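Local structure of uncharacterized protein (Staphylococcus aureus subsp. aureus, 4H0A) at residues 32-37 / 148-153; 133-138 / 180-185; 229-234 / 259-264. The protein is of unknown function but belongs to the CAP family of cysteine-rich secretory proteins, joining a CAP domain to a CAP-associated N-terminal region. All blocks are in the same frame, centred on the assembly; numbering follows the deposited sequence. Where two conformers were deposited one is given.

Contact 1. Residues 32-37 / 148-153; sequences AENPKP and IKYGDI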
loop_
_atom_site.group_PDB
_atom_site.type_symbol
_atom_site.label_atom_id
_atom_site.label_comp_id
_atom_site.label_asym_id
_atom_site.label_seq_id
_atom_site.Cartn_x
_atom_site.Cartn_y
_atom_site.Cartn_z
ATOM N N ALA A 32 0.383 -25.955 16.154
ATOM C CA ALA A 32 -0.709 -25.250 15.483
ATOM C C ALA A 32 -0.327 -23.791 15.210
ATOM O O ALA A 32 -1.120 -22.872 15.439
ATOM C CB ALA A 32 -1.961 -25.317 16.345
ATOM N N GLU A 33 0.902 -23.575 14.743
ATOM C CA GLU A 33 1.415 -22.228 14.484
ATOM C C GLU A 33 2.529 -22.277 13.454
ATOM O O GLU A 33 3.029 -23.353 13.122
ATOM C CB GLU A 33 1.908 -21.573 15.798
ATOM C CG GLU A 33 3.264 -22.022 16.334
ATOM C CD GLU A 33 3.457 -23.504 16.586
ATOM O OE1 GLU A 33 2.850 -24.030 17.547
ATOM O OE2 GLU A 33 4.270 -24.126 15.864
ATOM N N ASN A 34 2.904 -21.099 12.950
ATOM C CA ASN A 34 3.990 -20.939 11.988
ATOM C C ASN A 34 5.181 -20.348 12.723
ATOM O O ASN A 34 5.002 -19.412 13.514
ATOM C CB ASN A 34 3.569 -20.042 10.824
ATOM C CG ASN A 34 2.200 -20.377 10.292
ATOM O OD1 ASN A 34 1.958 -21.497 9.810
ATOM N ND2 ASN A 34 1.246 -19.465 10.440
ATOM N N PRO A 35 6.402 -20.881 12.525
ATOM C CA PRO A 35 7.559 -20.300 13.222
ATOM C C PRO A 35 7.935 -18.941 12.642
ATOM O O PRO A 35 7.476 -18.578 11.556
ATOM C CB PRO A 35 8.662 -21.331 12.987
ATOM C CG PRO A 35 8.305 -21.962 11.687
ATOM C CD PRO A 35 6.803 -21.990 11.634
ATOM N N LYS A 36 8.791 -18.205 13.353
ATOM C CA LYS A 36 9.264 -16.905 12.880
ATOM C C LYS A 36 10.087 -17.103 11.597
ATOM O O LYS A 36 10.614 -18.196 11.373
ATOM C CB LYS A 36 10.090 -16.175 13.961
ATOM C CG LYS A 36 11.465 -16.783 14.273
ATOM C CD LYS A 36 12.108 -16.110 15.483
ATOM C CE LYS A 36 13.501 -16.620 15.758
ATOM N NZ LYS A 36 14.200 -15.799 16.783
ATOM N N PRO A 37 10.206 -16.091 10.721
ATOM C CA PRO A 37 11.020 -16.290 9.508
ATOM C C PRO A 37 12.494 -16.431 9.886
ATOM O O PRO A 37 12.929 -15.824 10.859
ATOM C CB PRO A 37 10.729 -15.045 8.658
ATOM C CG PRO A 37 9.712 -14.253 9.419
ATOM C CD PRO A 37 9.698 -14.712 10.819
ATOM N N ILE A 148 -1.181 -13.447 8.255
ATOM C CA ILE A 148 -0.571 -14.678 8.774
ATOM C C ILE A 148 0.285 -14.340 9.969
ATOM O O ILE A 148 1.044 -13.383 9.896
ATOM C CB ILE A 148 0.276 -15.399 7.681
ATOM C CG1 ILE A 148 -0.525 -15.582 6.367
ATOM C CG2 ILE A 148 0.780 -16.756 8.203
ATOM C CD1 ILE A 148 0.270 -16.111 5.183
ATOM N N LYS A 149 0.208 -15.142 11.049
ATOM C CA LYS A 149 1.052 -14.916 12.214
ATOM C C LYS A 149 2.286 -15.802 12.078
ATOM O O LYS A 149 2.147 -17.012 11.936
ATOM C CB LYS A 149 0.290 -15.209 13.517
ATOM C CG LYS A 149 1.027 -14.743 14.768
ATOM C CD LYS A 149 0.177 -14.900 16.026
ATOM C CE LYS A 149 0.932 -14.511 17.277
ATOM N NZ LYS A 149 0.056 -14.505 18.478
ATOM N N TYR A 150 3.482 -15.196 12.057
ATOM C CA TYR A 150 4.769 -15.895 11.992
ATOM C C TYR A 150 5.501 -15.592 13.275
ATOM O O TYR A 150 5.983 -14.471 13.450
ATOM C CB TYR A 150 5.592 -15.433 10.779
ATOM C CG TYR A 150 5.041 -15.907 9.454
ATOM C CD1 TYR A 150 5.047 -17.256 9.116
ATOM C CD2 TYR A 150 4.553 -15.005 8.519
ATOM C CE1 TYR A 150 4.539 -17.700 7.901
ATOM C CE2 TYR A 150 4.067 -15.435 7.287
ATOM C CZ TYR A 150 4.075 -16.783 6.975
ATOM O OH TYR A 150 3.590 -17.216 5.765
ATOM N N GLY A 151 5.540 -16.555 14.187
ATOM C CA GLY A 151 6.144 -16.334 15.492
ATOM C C GLY A 151 5.341 -15.280 16.229
ATOM O O GLY A 151 4.120 -15.417 16.328
ATOM N N ASP A 152 6.004 -14.193 16.672
ATOM C CA ASP A 152 5.359 -13.073 17.381
ATOM C C ASP A 152 5.006 -11.904 16.435
ATOM O O ASP A 152 4.503 -10.885 16.911
ATOM C CB ASP A 152 6.270 -12.546 18.512
ATOM N N ILE A 153 5.261 -12.029 15.111
ATOM C CA ILE A 153 4.950 -10.946 14.167
ATOM C C ILE A 153 3.916 -11.426 13.157
ATOM O O ILE A 153 3.523 -12.602 13.169
ATOM C CB ILE A 153 6.225 -10.379 13.479
ATOM C CG1 ILE A 153 6.976 -11.440 12.636
ATOM C CG2 ILE A 153 7.143 -9.770 14.536
ATOM C CD1 ILE A 153 7.937 -10.821 11.617
HETATM O O HOH W 1 1.657 -18.730 13.960
#
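Asn34 ties the extended segment 32-37 to the end of strand 145-150 by two hydrogen bonds, one with Gly151 and one with Lys149. Gly151 N donates to Asn34 O at 3.0 Å. The side chain of Asn34 points at the strand, with CG beside its backbone N (chi1 -45°), and its ND2 reaches Lys149 O over 3.0 Å, nearly straight at 167°. That oxygen lies in the plane of the amide, while the nitrogen sits 24° off the plane of the Lys149 carbonyl. Lys149 O is gripped twice, since water 1 also donates to it while accepting from Asn34 N. Asn34 OD1 takes a hydrogen bond from Ser119 N, which fixes the rotation of the amide.

The van der Waals contacts gather round Tyr150. Asn34 CB comes within 3.6 Å of Tyr150 CD1, and Pro35 O lies at the ring edge, close to its plane. From its own strand, Ile148 CG2 covers one face, offset toward the rim, and also touches Asn34 ND2 at 3.5 Å. Further along, Pro37 CD packs on Tyr150 CB at 4.2 Å and on Ile153 CD1; Phe171 of strand 166-172 meets all three side chains.

Tyr150 to Ile153 form a type II' beta turn. This is a beta hairpin joining strands 145-150 and 153-159, its outer edge lined by an irregular segment at the border of an antiparallel sheet.

Contact 2. Residues 133-138 / 180-185; sequences YEFELS and IEPYQL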
loop_
_atom_site.group_PDB
_atom_site.type_symbol
_atom_site.label_atom_id
_atom_site.label_comp_id
_atom_site.label_asym_id
_atom_site.label_seq_id
_atom_site.Cartn_x
_atom_site.Cartn_y
_atom_site.Cartn_z
ATOM N N TYR A 133 -7.820 -6.314 20.233
ATOM C CA TYR A 133 -8.121 -6.040 18.830
ATOM C C TYR A 133 -8.500 -7.348 18.171
ATOM O O TYR A 133 -7.748 -8.314 18.287
ATOM C CB TYR A 133 -6.919 -5.415 18.113
ATOM C CG TYR A 133 -6.658 -3.995 18.542
ATOM C CD1 TYR A 133 -5.870 -3.716 19.647
ATOM C CD2 TYR A 133 -7.261 -2.928 17.890
ATOM C CE1 TYR A 133 -5.657 -2.409 20.072
ATOM C CE2 TYR A 133 -7.050 -1.614 18.300
ATOM C CZ TYR A 133 -6.253 -1.358 19.400
ATOM O OH TYR A 133 -6.045 -0.061 19.804
ATOM N N GLU A 134 -9.670 -7.409 17.530
ATOM C CA GLU A 134 -10.110 -8.606 16.814
ATOM C C GLU A 134 -10.598 -8.194 15.441
ATOM O O GLU A 134 -11.461 -7.321 15.341
ATOM C CB GLU A 134 -11.197 -9.354 17.581
ATOM C CG GLU A 134 -11.380 -10.765 17.051
ATOM C CD GLU A 134 -12.486 -11.557 17.714
ATOM O OE1 GLU A 134 -13.238 -10.968 18.524
ATOM O OE2 GLU A 134 -12.617 -12.762 17.403
ATOM N N PHE A 135 -10.019 -8.775 14.382
ATOM C CA PHE A 135 -10.386 -8.430 13.011
ATOM C C PHE A 135 -11.370 -9.419 12.426
ATOM O O PHE A 135 -11.237 -10.619 12.649
ATOM C CB PHE A 135 -9.147 -8.382 12.109
ATOM C CG PHE A 135 -8.219 -7.227 12.384
ATOM C CD1 PHE A 135 -8.655 -5.915 12.245
ATOM C CD2 PHE A 135 -6.889 -7.447 12.700
ATOM C CE1 PHE A 135 -7.780 -4.849 12.435
ATOM C CE2 PHE A 135 -6.021 -6.377 12.903
ATOM C CZ PHE A 135 -6.474 -5.088 12.777
ATOM N N GLU A 136 -12.337 -8.906 11.644
ATOM C CA GLU A 136 -13.343 -9.699 10.927
ATOM C C GLU A 136 -12.904 -9.753 9.463
ATOM O O GLU A 136 -13.242 -8.845 8.703
ATOM C CB GLU A 136 -14.736 -9.049 11.076
ATOM C CG GLU A 136 -15.264 -9.018 12.501
ATOM C CD GLU A 136 -15.492 -10.385 13.114
ATOM O OE1 GLU A 136 -16.076 -11.254 12.429
ATOM O OE2 GLU A 136 -15.073 -10.591 14.275
ATOM N N LEU A 137 -12.088 -10.759 9.082
ATOM C CA LEU A 137 -11.560 -10.844 7.708
ATOM C C LEU A 137 -12.631 -11.325 6.714
ATOM O O LEU A 137 -13.150 -12.431 6.867
ATOM C CB LEU A 137 -10.303 -11.741 7.611
ATOM C CG LEU A 137 -8.971 -10.969 7.590
ATOM C CD1 LEU A 137 -8.641 -10.428 8.951
ATOM C CD2 LEU A 137 -7.831 -11.833 7.071
ATOM N N SER A 138 -12.940 -10.493 5.683
ATOM C CA SER A 138 -13.922 -10.822 4.635
ATOM C C SER A 138 -13.387 -11.901 3.692
ATOM O O SER A 138 -12.224 -12.295 3.811
ATOM C CB SER A 138 -14.300 -9.572 3.833
ATOM O OG SER A 138 -13.256 -9.103 2.992
ATOM N N ILE A 180 -2.620 0.798 11.677
ATOM C CA ILE A 180 -3.102 0.821 10.286
ATOM C C ILE A 180 -4.570 0.412 10.236
ATOM O O ILE A 180 -5.332 1.041 9.504
ATOM C CB ILE A 180 -2.259 -0.091 9.340
ATOM C CG1 ILE A 180 -0.847 0.460 9.193
ATOM C CG2 ILE A 180 -2.939 -0.238 7.949
ATOM C CD1 ILE A 180 0.114 -0.417 8.406
ATOM N N GLU A 181 -4.954 -0.647 10.993
ATOM C CA GLU A 181 -6.313 -1.207 11.011
ATOM C C GLU A 181 -6.755 -1.551 9.567
ATOM O O GLU A 181 -7.700 -0.955 9.054
ATOM C CB GLU A 181 -7.263 -0.197 11.691
ATOM C CG GLU A 181 -8.629 -0.746 12.060
ATOM C CD GLU A 181 -9.564 0.315 12.607
ATOM O OE1 GLU A 181 -9.118 1.125 13.451
ATOM O OE2 GLU A 181 -10.749 0.329 12.201
ATOM N N PRO A 182 -6.036 -2.454 8.859
ATOM C CA PRO A 182 -6.390 -2.726 7.451
ATOM C C PRO A 182 -7.618 -3.613 7.239
ATOM O O PRO A 182 -8.027 -3.790 6.089
ATOM C CB PRO A 182 -5.129 -3.378 6.870
ATOM C CG PRO A 182 -4.262 -3.733 8.024
ATOM C CD PRO A 182 -4.878 -3.258 9.299
ATOM N N TYR A 183 -8.207 -4.169 8.314
ATOM C CA TYR A 183 -9.399 -5.002 8.228
ATOM C C TYR A 183 -10.477 -4.435 9.133
ATOM O O TYR A 183 -10.196 -3.621 10.021
ATOM C CB TYR A 183 -9.080 -6.447 8.628
ATOM C CG TYR A 183 -7.821 -6.993 8.000
ATOM C CD1 TYR A 183 -7.832 -7.521 6.716
ATOM C CD2 TYR A 183 -6.610 -6.969 8.684
ATOM C CE1 TYR A 183 -6.673 -8.018 6.128
ATOM C CE2 TYR A 183 -5.444 -7.463 8.106
ATOM C CZ TYR A 183 -5.481 -7.989 6.828
ATOM O OH TYR A 183 -4.333 -8.507 6.285
ATOM N N GLN A 184 -11.717 -4.855 8.899
ATOM C CA GLN A 184 -12.846 -4.420 9.707
ATOM C C GLN A 184 -12.692 -4.968 11.117
ATOM O O GLN A 184 -12.367 -6.145 11.283
ATOM C CB GLN A 184 -14.173 -4.898 9.082
ATOM C CG GLN A 184 -15.418 -4.292 9.730
ATOM C CD GLN A 184 -16.692 -4.736 9.047
ATOM O OE1 GLN A 184 -16.727 -5.726 8.304
ATOM N NE2 GLN A 184 -17.782 -4.027 9.305
ATOM N N LEU A 185 -12.911 -4.120 12.127
ATOM C CA LEU A 185 -12.819 -4.546 13.521
ATOM C C LEU A 185 -14.141 -5.111 13.988
ATOM O O LEU A 185 -15.198 -4.658 13.547
ATOM C CB LEU A 185 -12.433 -3.373 14.435
ATOM C CG LEU A 185 -10.991 -2.899 14.385
ATOM C CD1 LEU A 185 -10.855 -1.562 15.083
ATOM C CD2 LEU A 185 -10.054 -3.910 15.037
HETATM O O HOH W 2 -12.379 -6.769 6.849
#
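The ring of Phe135 receives the edge of Tyr183 on one face in a T-shaped pair, with centroids 5.4 Å apart and planes at 67°; Tyr183 CD2 stands over the ring centre. These rings flank an antiparallel beta pairing, in which a short, weakly bonded strand about 184-185 adds to the edge of strand 131-136 in a three-stranded sheet. In the plane of the Phe135 ring, at its edge, lies Gln184 O. Tyr183 is itself covered on both faces. Leu137 CD1 makes a CH-pi contact 3.9 Å from the Tyr183 centroid, and Pro182 CB lies over the opposite face. The phenol is anchored at its far end, where Tyr183 OH is hydrogen-bonded to Gln145 O and Gln156 NE2.

Phe135 and Leu185 form a non-hydrogen-bonded pair. Although the Leu185 side chain starts away from strand 131-136, placing CG beside the backbone N (chi1 -74°) brings its CD2 back to Phe135 CE1, at 3.6 Å, and to the edge of the Tyr133 ring. Leu177 of helix 174-180 also touches Phe135. Water 2 bridges the backbones, donating to Glu136 O and accepting from Gln184 N. The direct bond beside it is short and almost straight: Glu136 N to Gln184 O, 2.8 Å, N-H...O 176°.

Contact 3. Residues 229-234 / 259-264; sequences SDLAHI and GQLDKN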
loop_
_atom_site.group_PDB
_atom_site.type_symbol
_atom_site.label_atom_id
_atom_site.label_comp_id
_atom_site.label_asym_id
_atom_site.label_seq_id
_atom_site.Cartn_x
_atom_site.Cartn_y
_atom_site.Cartn_z
ATOM N N SER A 229 3.157 16.917 -13.863
ATOM C CA SER A 229 2.776 17.956 -12.899
ATOM C C SER A 229 1.417 18.614 -13.237
ATOM O O SER A 229 0.731 19.050 -12.312
ATOM C CB SER A 229 3.859 19.025 -12.801
ATOM O OG SER A 229 4.149 19.566 -14.078
ATOM N N ASP A 230 1.014 18.670 -14.522
ATOM C CA ASP A 230 -0.287 19.249 -14.880
ATOM C C ASP A 230 -1.429 18.322 -14.430
ATOM O O ASP A 230 -2.460 18.819 -13.974
ATOM C CB ASP A 230 -0.411 19.546 -16.387
ATOM C CG ASP A 230 0.579 20.555 -16.942
ATOM O OD1 ASP A 230 1.029 21.435 -16.175
ATOM O OD2 ASP A 230 0.872 20.491 -18.157
ATOM N N LEU A 231 -1.257 16.991 -14.560
ATOM C CA LEU A 231 -2.261 16.032 -14.083
ATOM C C LEU A 231 -2.344 16.074 -12.559
ATOM O O LEU A 231 -3.434 15.945 -12.007
ATOM C CB LEU A 231 -1.930 14.605 -14.534
ATOM C CG LEU A 231 -1.976 14.313 -16.019
ATOM C CD1 LEU A 231 -1.607 12.867 -16.290
ATOM C CD2 LEU A 231 -3.338 14.618 -16.594
ATOM N N ALA A 232 -1.193 16.259 -11.881
ATOM C CA ALA A 232 -1.142 16.363 -10.421
ATOM C C ALA A 232 -1.891 17.616 -9.961
ATOM O O ALA A 232 -2.598 17.566 -8.956
ATOM C CB ALA A 232 0.305 16.388 -9.940
ATOM N N HIS A 233 -1.761 18.730 -10.717
ATOM C CA HIS A 233 -2.468 19.986 -10.426
ATOM C C HIS A 233 -3.963 19.778 -10.576
ATOM O O HIS A 233 -4.743 20.211 -9.721
ATOM C CB HIS A 233 -1.996 21.128 -11.358
ATOM C CG HIS A 233 -2.891 22.333 -11.371
ATOM N ND1 HIS A 233 -3.861 22.500 -12.345
ATOM C CD2 HIS A 233 -2.928 23.396 -10.535
ATOM C CE1 HIS A 233 -4.453 23.653 -12.073
ATOM N NE2 HIS A 233 -3.919 24.230 -10.997
ATOM N N ILE A 234 -4.367 19.131 -11.683
ATOM C CA ILE A 234 -5.779 18.854 -11.951
ATOM C C ILE A 234 -6.330 17.944 -10.832
ATOM O O ILE A 234 -7.407 18.216 -10.317
ATOM C CB ILE A 234 -5.974 18.229 -13.365
ATOM C CG1 ILE A 234 -5.723 19.290 -14.460
ATOM C CG2 ILE A 234 -7.377 17.611 -13.513
ATOM C CD1 ILE A 234 -5.433 18.722 -15.859
ATOM N N GLY A 259 -13.144 18.091 -18.706
ATOM C CA GLY A 259 -13.277 19.540 -18.767
ATOM C C GLY A 259 -12.038 20.249 -18.258
ATOM O O GLY A 259 -11.617 21.246 -18.846
ATOM N N GLN A 260 -11.437 19.734 -17.162
ATOM C CA GLN A 260 -10.217 20.307 -16.593
ATOM C C GLN A 260 -9.012 20.062 -17.517
ATOM O O GLN A 260 -8.134 20.918 -17.578
ATOM C CB GLN A 260 -9.931 19.766 -15.182
ATOM C CG GLN A 260 -10.709 20.486 -14.088
ATOM C CD GLN A 260 -10.443 19.898 -12.718
ATOM O OE1 GLN A 260 -11.141 18.987 -12.262
ATOM N NE2 GLN A 260 -9.416 20.387 -12.032
ATOM N N LEU A 261 -8.963 18.921 -18.236
ATOM C CA LEU A 261 -7.857 18.641 -19.163
ATOM C C LEU A 261 -7.887 19.604 -20.350
ATOM O O LEU A 261 -6.843 20.133 -20.730
ATOM C CB LEU A 261 -7.894 17.190 -19.666
ATOM C CG LEU A 261 -7.492 16.136 -18.641
ATOM C CD1 LEU A 261 -8.041 14.778 -19.013
ATOM C CD2 LEU A 261 -5.988 16.049 -18.502
ATOM N N ASP A 262 -9.086 19.848 -20.911
ATOM C CA ASP A 262 -9.284 20.775 -22.032
ATOM C C ASP A 262 -9.028 22.221 -21.595
ATOM O O ASP A 262 -8.366 22.960 -22.320
ATOM C CB ASP A 262 -10.702 20.638 -22.611
ATOM C CG ASP A 262 -10.982 19.288 -23.250
ATOM O OD1 ASP A 262 -10.214 18.335 -22.990
ATOM O OD2 ASP A 262 -11.983 19.179 -23.989
ATOM N N LYS A 263 -9.516 22.606 -20.399
ATOM C CA LYS A 263 -9.299 23.934 -19.803
ATOM C C LYS A 263 -7.796 24.227 -19.616
ATOM O O LYS A 263 -7.374 25.369 -19.784
ATOM C CB LYS A 263 -10.023 24.015 -18.443
ATOM C CG LYS A 263 -9.893 25.341 -17.693
ATOM C CD LYS A 263 -10.586 25.259 -16.339
ATOM C CE LYS A 263 -10.336 26.471 -15.478
ATOM N NZ LYS A 263 -10.849 26.276 -14.095
ATOM N N ASN A 264 -6.999 23.194 -19.295
ATOM C CA ASN A 264 -5.556 23.309 -19.070
ATOM C C ASN A 264 -4.728 23.002 -20.346
ATOM O O ASN A 264 -3.504 22.896 -20.257
ATOM C CB ASN A 264 -5.140 22.379 -17.926
ATOM C CG ASN A 264 -5.564 22.878 -16.565
ATOM O OD1 ASN A 264 -4.740 23.299 -15.763
ATOM N ND2 ASN A 264 -6.839 22.811 -16.238
#
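Leu231 meets Leu261 through their outermost methyls, CD2 to CD2 at 3.6 Å, where helices 229-242 and 254-263 of the CAP domain pack side against side. The segments 229-234 and 259-263 make 131° between their N-to-C directions, a steep crossing somewhat nearer perpendicular than antiparallel, and their axes come within 10.5 Å. Behind the leucine pair lies strand 315-322: Leu321 touches both leucines, and Ile319 touches Leu231 and Ile234, so both helices rest on this strand.

His233 is the next residue to take part, though its contact is doubtful because the side chain was modelled in two conformers. In one of them His233 ND1 approaches to 3.6 Å from Asn264 OD1, at the end of the other helix; the contact is oblique to the ring.

Ile234 carries most of the contact, pointing at the second helix, and its branches go separate ways. CG2 leans on the aliphatic part of Gln260, 3.7 Å from Gln260 CB. CD1 reaches Leu261 CD2 at 3.8 Å, where the two side chains cross at about a right angle. CG1 faces the amide of Asn264, 4.1 Å from its ND2. That amide folds back on its own helix: Asn264 ND2 donates to Gln260 O over 2.7 Å, bent to 141° at the hydrogen, and Gln260 O also accepts from Asn264 N.

Contacts 1 and 2 are neighbours, with centres 18 Å apart and nearest atoms about 6 Å apart; 148-153 and both segments of contact 2 belong to the CAP-associated N-terminal range. Their segments alternate along the sequence, and strand 145-150 links their surroundings: its end forms contact 1, while Gln145 meets Pro182 and Tyr183 of contact 2 and Leu147 meets Tyr183. Contact 3 belongs to the CAP domain, across the centre of the chain from both; its centre is 48 Å from that of contact 1 and 37 Å from that of contact 2. Contacts 1 and 2 lie at sheet edges, whereas contact 3 packs helix on helix. No active site or ligand is established here.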